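Protein translation elongation factor 1A (Methanosarcina mazei, PDB 3WND) probably acts in translation as a SelB/EF-Tu-like elongation factor, binding cysteinyl-tRNA(Cys) in its GTP-bound form. Local coordinates at residues 194-208 with 263-277. Residues are numbered along the deposited sequence; the frame is centred on the assembly and turned at random.
Sequences RIFIDHAFNVTGKGC and QAKDIERGFIISDKE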
ATOM      1  N   ARG A 194     -13.517  -6.838   5.830  1.00 13.84           N
ATOM      2  CA  ARG A 194     -13.321  -5.403   5.594  1.00 11.96           C
ATOM      3  C   ARG A 194     -12.789  -5.246   4.197  1.00 13.90           C
ATOM      4  O   ARG A 194     -11.879  -6.043   3.812  1.00 13.80           O
ATOM      5  CB  ARG A 194     -12.259  -4.792   6.569  1.00 14.50           C
ATOM      6  CG  ARG A 194     -12.582  -5.049   8.015  1.00 13.04           C
ATOM      7  CD  ARG A 194     -11.468  -4.469   8.918  1.00 14.63           C
ATOM      8  NE  ARG A 194     -11.452  -3.009   8.951  1.00 14.87           N
ATOM      9  CZ  ARG A 194     -10.315  -2.268   9.051  1.00 15.54           C
ATOM     10  NH1 ARG A 194      -9.062  -2.809   8.887  1.00 14.18           N
ATOM     11  NH2 ARG A 194     -10.395  -0.934   9.196  1.00 14.18           N
ATOM     12  N   ILE A 195     -13.296  -4.250   3.478  0.98 13.58           N
ATOM     13  CA  ILE A 195     -12.815  -3.952   2.119  0.98 13.50           C
ATOM     14  C   ILE A 195     -12.409  -2.489   2.110  0.98 11.78           C
ATOM     15  O   ILE A 195     -13.182  -1.599   2.515  0.98 16.50           O
ATOM     16  CB  ILE A 195     -13.940  -4.233   1.066  0.98 13.29           C
ATOM     17  CG1 ILE A 195     -14.395  -5.738   1.172  0.98 15.91           C
ATOM     18  CG2 ILE A 195     -13.391  -3.913  -0.384  0.98 14.93           C
ATOM     19  CD1 ILE A 195     -15.785  -5.823   1.895  0.98 22.57           C
ATOM     20  N   PHE A 196     -11.195  -2.203   1.625  1.00 13.37           N
ATOM     21  CA  PHE A 196     -10.748  -0.780   1.478  1.00 13.84           C
ATOM     22  C   PHE A 196     -10.962  -0.373   0.032  1.00 13.44           C
ATOM     23  O   PHE A 196     -10.669  -1.110  -0.857  1.00 15.32           O
ATOM     24  CB  PHE A 196      -9.228  -0.671   1.740  1.00 14.22           C
ATOM     25  CG  PHE A 196      -8.821  -0.686   3.201  1.00 13.74           C
ATOM     26  CD1 PHE A 196      -9.772  -0.892   4.226  1.00 18.10           C
ATOM     27  CD2 PHE A 196      -7.485  -0.506   3.528  1.00 16.15           C
ATOM     28  CE1 PHE A 196      -9.349  -0.960   5.573  1.00 18.68           C
ATOM     29  CE2 PHE A 196      -7.092  -0.563   4.878  1.00 18.61           C
ATOM     30  CZ  PHE A 196      -8.007  -0.794   5.857  1.00 23.68           C
ATOM     31  N   ILE A 197     -11.601   0.749  -0.185  1.00 14.26           N
ATOM     32  CA  ILE A 197     -11.903   1.238  -1.472  1.00 13.15           C
ATOM     33  C   ILE A 197     -10.868   2.198  -2.018  1.00 16.59           C
ATOM     34  O   ILE A 197     -10.485   3.117  -1.326  1.00 14.65           O
ATOM     35  CB  ILE A 197     -13.251   2.025  -1.373  1.00 14.84           C
ATOM     36  CG1 ILE A 197     -14.436   1.022  -1.042  1.00 15.58           C
ATOM     37  CG2 ILE A 197     -13.472   2.802  -2.673  1.00 18.36           C
ATOM     38  CD1 ILE A 197     -15.690   1.758  -0.600  1.00 16.74           C
ATOM     39  N   ASP A 198     -10.343   1.932  -3.229  1.00 14.26           N
ATOM     40  CA  ASP A 198      -9.332   2.863  -3.736  1.00 15.99           C
ATOM     41  C   ASP A 198      -9.894   3.740  -4.861  1.00 19.64           C
ATOM     42  O   ASP A 198      -9.308   4.814  -5.176  1.00 16.27           O
ATOM     43  CB  ASP A 198      -8.003   2.162  -4.189  1.00 17.39           C
ATOM     44  CG  ASP A 198      -8.212   0.952  -4.995  1.00 23.05           C
ATOM     45  OD1 ASP A 198      -8.664   1.045  -6.143  1.00 20.73           O
ATOM     46  OD2 ASP A 198      -7.849  -0.114  -4.516  1.00 22.54           O
ATOM     47  N   HIS A 199     -11.021   3.299  -5.473  1.00 16.41           N
ATOM     48  CA  HIS A 199     -11.642   4.122  -6.546  1.00 16.65           C
ATOM     49  C   HIS A 199     -13.131   3.862  -6.463  1.00 14.74           C
ATOM     50  O   HIS A 199     -13.597   2.795  -6.088  1.00 17.37           O
ATOM     51  CB  HIS A 199     -11.162   3.707  -7.946  1.00 16.30           C
ATOM     52  CG  HIS A 199      -9.741   3.981  -8.191  1.00 18.43           C
ATOM     53  ND1 HIS A 199      -8.734   3.093  -7.766  1.00 21.19           N
ATOM     54  CD2 HIS A 199      -9.083   5.087  -8.811  1.00 22.96           C
ATOM     55  CE1 HIS A 199      -7.487   3.616  -8.142  1.00 23.64           C
ATOM     56  NE2 HIS A 199      -7.716   4.818  -8.810  1.00 26.08           N
ATOM     57  N   ALA A 200     -13.917   4.848  -6.873  1.00 18.24           N
ATOM     58  CA  ALA A 200     -15.390   4.734  -6.924  1.00 19.28           C
ATOM     59  C   ALA A 200     -15.812   5.520  -8.183  1.00 20.98           C
ATOM     60  O   ALA A 200     -15.425   6.695  -8.373  1.00 21.56           O
ATOM     61  CB  ALA A 200     -16.044   5.404  -5.675  1.00 22.45           C
ATOM     62  N   PHE A 201     -16.729   4.949  -8.939  1.00 19.15           N
ATOM     63  CA  PHE A 201     -17.327   5.639 -10.051  1.00 22.47           C
ATOM     64  C   PHE A 201     -18.668   5.124 -10.445  1.00 18.27           C
ATOM     65  O   PHE A 201     -19.121   4.026  -9.986  1.00 21.60           O
ATOM     66  CB  PHE A 201     -16.419   5.616 -11.267  1.00 30.23           C
ATOM     67  CG  PHE A 201     -15.788   4.302 -11.497  1.00 25.93           C
ATOM     68  CD1 PHE A 201     -16.446   3.291 -12.248  1.00 33.61           C
ATOM     69  CD2 PHE A 201     -14.511   3.998 -10.914  1.00 22.71           C
ATOM     70  CE1 PHE A 201     -15.826   2.033 -12.456  1.00 39.92           C
ATOM     71  CE2 PHE A 201     -13.914   2.786 -11.132  1.00 27.78           C
ATOM     72  CZ  PHE A 201     -14.569   1.778 -11.890  1.00 36.21           C
ATOM     73  N   ASN A 202     -19.376   5.953 -11.233  1.00 25.19           N
ATOM     74  CA  ASN A 202     -20.658   5.516 -11.762  1.00 30.15           C
ATOM     75  C   ASN A 202     -20.436   4.712 -13.036  1.00 32.21           C
ATOM     76  O   ASN A 202     -19.642   5.120 -13.876  1.00 39.47           O
ATOM     77  CB  ASN A 202     -21.608   6.698 -12.015  1.00 43.60           C
ATOM     78  CG  ASN A 202     -23.016   6.372 -11.590  1.00 50.24           C
ATOM     79  OD1 ASN A 202     -23.224   5.890 -10.483  1.00 57.51           O
ATOM     80  ND2 ASN A 202     -23.991   6.599 -12.472  1.00 84.40           N
ATOM     81  N   VAL A 203     -21.161   3.600 -13.244  1.00 37.80           N
ATOM     82  CA  VAL A 203     -21.073   2.923 -14.570  1.00 48.07           C
ATOM     83  C   VAL A 203     -22.460   2.802 -15.170  1.00 48.06           C
ATOM     84  O   VAL A 203     -23.389   2.341 -14.490  1.00 41.42           O
ATOM     85  CB  VAL A 203     -20.367   1.533 -14.536  1.00 46.41           C
ATOM     86  CG1 VAL A 203     -20.517   0.761 -15.869  1.00 53.76           C
ATOM     87  CG2 VAL A 203     -18.897   1.714 -14.196  1.00 49.88           C
ATOM     88  N   THR A 204     -22.601   3.210 -16.433  1.00 49.62           N
ATOM     89  CA  THR A 204     -23.907   3.281 -17.039  1.00 51.50           C
ATOM     90  C   THR A 204     -24.505   1.903 -17.078  1.00 48.54           C
ATOM     91  O   THR A 204     -23.886   0.968 -17.610  1.00 75.68           O
ATOM     92  CB  THR A 204     -23.812   3.811 -18.465  1.00 51.81           C
ATOM     93  OG1 THR A 204     -23.713   5.227 -18.417  1.00 53.51           O
ATOM     94  CG2 THR A 204     -25.083   3.466 -19.301  1.00 54.82           C
ATOM     95  N   GLY A 205     -25.677   1.765 -16.463  1.00 53.89           N
ATOM     96  CA  GLY A 205     -26.376   0.506 -16.448  1.00 45.25           C
ATOM     97  C   GLY A 205     -25.983  -0.388 -15.305  1.00 54.42           C
ATOM     98  O   GLY A 205     -26.533  -1.476 -15.168  1.00 76.15           O
ATOM     99  N   LYS A 206     -25.015   0.055 -14.496  1.00 67.99           N
ATOM    100  CA  LYS A 206     -24.501  -0.732 -13.350  1.00 60.33           C
ATOM    101  C   LYS A 206     -24.692   0.097 -12.057  1.00 57.03           C
ATOM    102  O   LYS A 206     -24.972  -0.462 -10.965  1.00 55.81           O
ATOM    103  CB  LYS A 206     -23.013  -1.150 -13.568  1.00 86.90           C
ATOM    104  CG  LYS A 206     -22.723  -2.470 -14.369  1.00 69.69           C
ATOM    105  CD  LYS A 206     -21.224  -2.933 -14.330  1.00 92.50           C
ATOM    106  CE  LYS A 206     -20.853  -3.819 -13.103  1.00 72.13           C
ATOM    107  NZ  LYS A 206     -19.434  -4.240 -12.837  1.00 68.34           N
ATOM    108  N   GLY A 207     -24.575   1.423 -12.217  1.00 46.41           N
ATOM    109  CA  GLY A 207     -24.648   2.396 -11.127  1.00 37.21           C
ATOM    110  C   GLY A 207     -23.341   2.368 -10.354  1.00 29.67           C
ATOM    111  O   GLY A 207     -22.247   2.275 -10.993  1.00 32.68           O
ATOM    112  N   CYS A 208     -23.434   2.426  -9.004  1.00 25.33           N
ATOM    113  CA  CYS A 208     -22.252   2.677  -8.163  1.00 21.69           C
ATOM    114  C   CYS A 208     -21.316   1.431  -8.193  1.00 19.38           C
ATOM    115  O   CYS A 208     -21.738   0.323  -7.778  1.00 19.64           O
ATOM    116  CB  CYS A 208     -22.653   2.951  -6.722  1.00 27.17           C
ATOM    117  SG  CYS A 208     -21.232   3.300  -5.606  1.00 22.29           S
ATOM    118  N   GLN A 263     -24.273   6.404  -3.604  1.00 23.66           N
ATOM    119  CA  GLN A 263     -23.918   6.995  -4.892  1.00 24.91           C
ATOM    120  C   GLN A 263     -22.370   7.179  -4.942  1.00 20.03           C
ATOM    121  O   GLN A 263     -21.707   7.480  -3.930  1.00 20.20           O
ATOM    122  CB  GLN A 263     -24.610   8.361  -5.048  1.00 29.06           C
ATOM    123  CG  GLN A 263     -26.143   8.310  -5.209  1.00 30.03           C
ATOM    124  CD  GLN A 263     -26.714   9.721  -5.253  1.00 26.50           C
ATOM    125  OE1 GLN A 263     -27.230  10.225  -4.249  1.00 44.30           O
ATOM    126  NE2 GLN A 263     -26.521  10.384  -6.344  1.00 36.63           N
ATOM    127  N   ALA A 264     -21.779   6.903  -6.102  1.00 26.25           N
ATOM    128  CA  ALA A 264     -20.296   7.004  -6.248  1.00 23.45           C
ATOM    129  C   ALA A 264     -19.843   8.427  -5.853  1.00 23.30           C
ATOM    130  O   ALA A 264     -18.827   8.622  -5.235  1.00 24.09           O
ATOM    131  CB  ALA A 264     -19.866   6.683  -7.645  1.00 32.37           C
ATOM    132  N   LYS A 265     -20.670   9.439  -6.149  1.00 22.24           N
ATOM    133  CA  LYS A 265     -20.233  10.819  -5.806  1.00 23.22           C
ATOM    134  C   LYS A 265     -20.023  11.010  -4.252  1.00 25.07           C
ATOM    135  O   LYS A 265     -19.390  11.958  -3.780  1.00 29.74           O
ATOM    136  CB  LYS A 265     -21.297  11.866  -6.283  1.00 21.64           C
ATOM    137  CG  LYS A 265     -22.610  11.803  -5.487  1.00 28.01           C
ATOM    138  CD  LYS A 265     -23.580  12.934  -5.835  1.00 33.50           C
ATOM    139  CE  LYS A 265     -24.783  12.795  -4.924  1.00 33.37           C
ATOM    140  NZ  LYS A 265     -24.603  13.521  -3.642  1.00 32.84           N
ATOM    141  N   ASP A 266     -20.587  10.151  -3.437  1.00 23.75           N
ATOM    142  CA  ASP A 266     -20.437  10.270  -1.974  1.00 24.43           C
ATOM    143  C   ASP A 266     -19.350   9.339  -1.403  1.00 22.03           C
ATOM    144  O   ASP A 266     -19.172   9.257  -0.165  1.00 23.61           O
ATOM    145  CB  ASP A 266     -21.748   9.924  -1.323  1.00 21.80           C
ATOM    146  CG  ASP A 266     -22.817  10.907  -1.686  1.00 24.21           C
ATOM    147  OD1 ASP A 266     -22.509  12.157  -1.756  1.00 25.08           O
ATOM    148  OD2 ASP A 266     -23.966  10.433  -1.905  1.00 25.91           O
ATOM    149  N   ILE A 267     -18.605   8.673  -2.286  1.00 21.57           N
ATOM    150  CA  ILE A 267     -17.528   7.760  -1.854  1.00 17.44           C
ATOM    151  C   ILE A 267     -16.195   8.352  -2.268  1.00 17.69           C
ATOM    152  O   ILE A 267     -16.043   8.729  -3.442  1.00 21.48           O
ATOM    153  CB  ILE A 267     -17.718   6.339  -2.477  1.00 16.36           C
ATOM    154  CG1 ILE A 267     -19.143   5.841  -2.070  1.00 18.79           C
ATOM    155  CG2 ILE A 267     -16.601   5.432  -2.027  1.00 18.30           C
ATOM    156  CD1 ILE A 267     -19.391   4.368  -2.513  1.00 19.19           C
ATOM    157  N   GLU A 268     -15.207   8.272  -1.366  1.00 20.66           N
ATOM    158  CA  GLU A 268     -13.807   8.647  -1.717  1.00 17.92           C
ATOM    159  C   GLU A 268     -12.850   7.452  -1.465  1.00 16.22           C
ATOM    160  O   GLU A 268     -13.181   6.490  -0.692  1.00 18.37           O
ATOM    161  CB  GLU A 268     -13.400   9.861  -0.806  1.00 21.78           C
ATOM    162  CG  GLU A 268     -14.236  11.131  -1.001  1.00 30.05           C
ATOM    163  CD  GLU A 268     -14.196  11.718  -2.453  1.00 46.50           C
ATOM    164  OE1 GLU A 268     -13.158  11.580  -3.183  1.00 52.32           O
ATOM    165  OE2 GLU A 268     -15.135  12.387  -2.832  1.00 52.17           O
ATOM    166  N   ARG A 269     -11.707   7.462  -2.164  1.00 16.36           N
ATOM    167  CA  ARG A 269     -10.659   6.567  -1.752  1.00 14.03           C
ATOM    168  C   ARG A 269     -10.442   6.632  -0.209  1.00 14.35           C
ATOM    169  O   ARG A 269     -10.360   7.722   0.361  1.00 18.02           O
ATOM    170  CB  ARG A 269      -9.332   6.935  -2.441  1.00 18.72           C
ATOM    171  CG  ARG A 269      -8.138   6.101  -1.936  1.00 15.98           C
ATOM    172  CD  ARG A 269      -6.832   6.509  -2.587  1.00 19.77           C
ATOM    173  NE  ARG A 269      -6.992   6.262  -4.003  1.00 18.06           N
ATOM    174  CZ  ARG A 269      -6.077   6.653  -4.893  1.00 21.23           C
ATOM    175  NH1 ARG A 269      -4.896   7.131  -4.469  1.00 25.77           N
ATOM    176  NH2 ARG A 269      -6.304   6.441  -6.164  1.00 24.46           N
ATOM    177  N   GLY A 270     -10.366   5.492   0.470  1.00 14.70           N
ATOM    178  CA  GLY A 270     -10.191   5.584   1.899  1.00 14.40           C
ATOM    179  C   GLY A 270     -11.424   5.096   2.672  1.00 16.46           C
ATOM    180  O   GLY A 270     -11.325   4.759   3.859  1.00 19.15           O
ATOM    181  N   PHE A 271     -12.561   5.066   1.999  1.00 17.14           N
ATOM    182  CA  PHE A 271     -13.765   4.547   2.630  1.00 16.80           C
ATOM    183  C   PHE A 271     -13.614   3.064   2.803  1.00 15.56           C
ATOM    184  O   PHE A 271     -12.838   2.398   2.062  1.00 15.15           O
ATOM    185  CB  PHE A 271     -14.987   4.870   1.700  1.00 15.80           C
ATOM    186  CG  PHE A 271     -15.522   6.292   1.894  1.00 18.85           C
ATOM    187  CD1 PHE A 271     -14.660   7.365   2.142  1.00 18.44           C
ATOM    188  CD2 PHE A 271     -16.891   6.535   1.800  1.00 20.11           C
ATOM    189  CE1 PHE A 271     -15.187   8.687   2.296  1.00 17.02           C
ATOM    190  CE2 PHE A 271     -17.381   7.831   1.955  1.00 22.75           C
ATOM    191  CZ  PHE A 271     -16.582   8.891   2.209  1.00 20.61           C
ATOM    192  N   ILE A 272     -14.342   2.503   3.737  1.00 13.04           N
ATOM    193  CA  ILE A 272     -14.222   1.101   4.088  1.00 13.01           C
ATOM    194  C   ILE A 272     -15.613   0.471   4.089  1.00 13.06           C
ATOM    195  O   ILE A 272     -16.595   1.056   4.624  1.00 17.20           O
ATOM    196  CB  ILE A 272     -13.676   0.964   5.553  1.00 15.22           C
ATOM    197  CG1 ILE A 272     -12.226   1.563   5.619  1.00 15.14           C
ATOM    198  CG2 ILE A 272     -13.596  -0.520   5.937  1.00 16.08           C
ATOM    199  CD1 ILE A 272     -11.718   1.684   7.069  1.00 15.92           C
ATOM    200  N   ILE A 273     -15.698  -0.718   3.519  1.00 12.96           N
ATOM    201  CA  ILE A 273     -16.908  -1.459   3.621  1.00 14.54           C
ATOM    202  C   ILE A 273     -16.666  -2.502   4.723  1.00 14.57           C
ATOM    203  O   ILE A 273     -15.709  -3.358   4.644  1.00 13.19           O
ATOM    204  CB  ILE A 273     -17.275  -2.228   2.297  1.00 15.80           C
ATOM    205  CG1 ILE A 273     -17.597  -1.156   1.194  1.00 15.30           C
ATOM    206  CG2 ILE A 273     -18.430  -3.212   2.539  1.00 14.04           C
ATOM    207  CD1 ILE A 273     -17.613  -1.717  -0.216  1.00 20.74           C
ATOM    208  N   SER A 274     -17.534  -2.510   5.725  1.00 15.17           N
ATOM    209  CA  SER A 274     -17.441  -3.406   6.835  1.00 15.79           C
ATOM    210  C   SER A 274     -18.654  -3.202   7.677  1.00 16.94           C
ATOM    211  O   SER A 274     -19.394  -2.200   7.512  1.00 17.65           O
ATOM    212  CB  SER A 274     -16.159  -3.273   7.668  1.00 19.76           C
ATOM    213  OG  SER A 274     -16.278  -2.312   8.607  1.00 21.96           O
ATOM    214  N   ASP A 275     -18.832  -4.091   8.649  1.00 18.20           N
ATOM    215  CA  ASP A 275     -20.057  -3.953   9.532  1.00 17.38           C
ATOM    216  C   ASP A 275     -19.835  -2.901  10.612  1.00 20.06           C
ATOM    217  O   ASP A 275     -20.788  -2.393  11.181  1.00 23.59           O
ATOM    218  CB  ASP A 275     -20.357  -5.298  10.162  1.00 19.63           C
ATOM    219  CG  ASP A 275     -21.008  -6.261   9.206  1.00 22.88           C
ATOM    220  OD1 ASP A 275     -21.525  -5.841   8.152  1.00 24.18           O
ATOM    221  OD2 ASP A 275     -21.084  -7.425   9.548  1.00 27.32           O
ATOM    222  N   LYS A 276     -18.570  -2.613  10.967  1.00 19.60           N
ATOM    223  CA  LYS A 276     -18.348  -1.635  12.064  1.00 17.13           C
ATOM    224  C   LYS A 276     -16.922  -1.050  11.895  1.00 17.76           C
ATOM    225  O   LYS A 276     -15.918  -1.782  11.788  1.00 16.93           O
ATOM    226  CB  LYS A 276     -18.418  -2.389  13.420  1.00 28.48           C
ATOM    227  CG  LYS A 276     -18.121  -1.541  14.615  1.00 33.76           C
ATOM    228  CD  LYS A 276     -19.027  -0.281  14.680  1.00 44.22           C
ATOM    229  CE  LYS A 276     -18.871   0.510  16.002  1.00 58.84           C
ATOM    230  NZ  LYS A 276     -17.482   1.071  16.185  1.00 39.26           N
ATOM    231  N   GLU A 277     -16.819   0.264  11.985  1.00 15.51           N
ATOM    232  CA  GLU A 277     -15.529   0.948  12.048  1.00 18.67           C
ATOM    233  C   GLU A 277     -15.597   2.064  13.007  1.00 20.70           C
ATOM    234  O   GLU A 277     -16.712   2.593  13.239  1.00 20.45           O
ATOM    235  CB  GLU A 277     -15.147   1.588  10.634  1.00 16.88           C
ATOM    236  CG  GLU A 277     -14.978   0.513   9.541  1.00 17.20           C
ATOM    237  CD  GLU A 277     -13.790  -0.403   9.785  1.00 15.46           C
ATOM    238  OE1 GLU A 277     -12.808   0.068  10.401  1.00 18.65           O
ATOM    239  OE2 GLU A 277     -13.889  -1.577   9.362  1.00 17.67           O
TER
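R194 grips E277 side-on: NE gives a 2.9 Å bond to OE2, in the guanidinium plane and on the syn side of the carboxylate, while NH2 reaches OE1 at 2.9 Å from above the carboxylate plane. The bend of the arginine chain at chi3 (71°) turns the guanidinium toward E277, and the ring of F196 lies against one of its faces through CE1. S274 OG fixes the acceptor, donating to the anti lone pair of E277 OE2. R194 NH2 also forms a salt bridge with D350 and E277 OE1 accepts from S347, so the cluster links this domain to the one after it. With an alanine here, the buried E277 would probably lose its charged mate, D350 one salt-bridge partner, and F196 the flat group beside its ring edge.

Behind this pair, strand 194-197 runs antiparallel to 272-274, their directions 163° apart. I195 and I273 exchange backbone bonds, each 2.8 Å between N of one and O of the other. I197 N then binds F271 O, and I197 O receives G270 N from the type II turn 268-271. On the sheet face bearing I195 and I273, CD1 of I197 sits 3.9 Å from I273 CG1 and also meets I267 CG2, an apolar patch extended by A200 and by SG of C208, 3.8 Å from I267 CD1.

At the corner, R269 NE points almost straight (173°) at a lone pair of D198 O, 3.0 Å away; its NH1 pairs with D49 of the nucleotide-binding domain. Strand 254-260 covers I195 and I267, and 224-228 covers I197, I267 and I273. With 207-216 and 232-241 these strands complete a ring of antiparallel pairs, consistent with the domain II beta-barrel of SelB/EF-Tu-like factors.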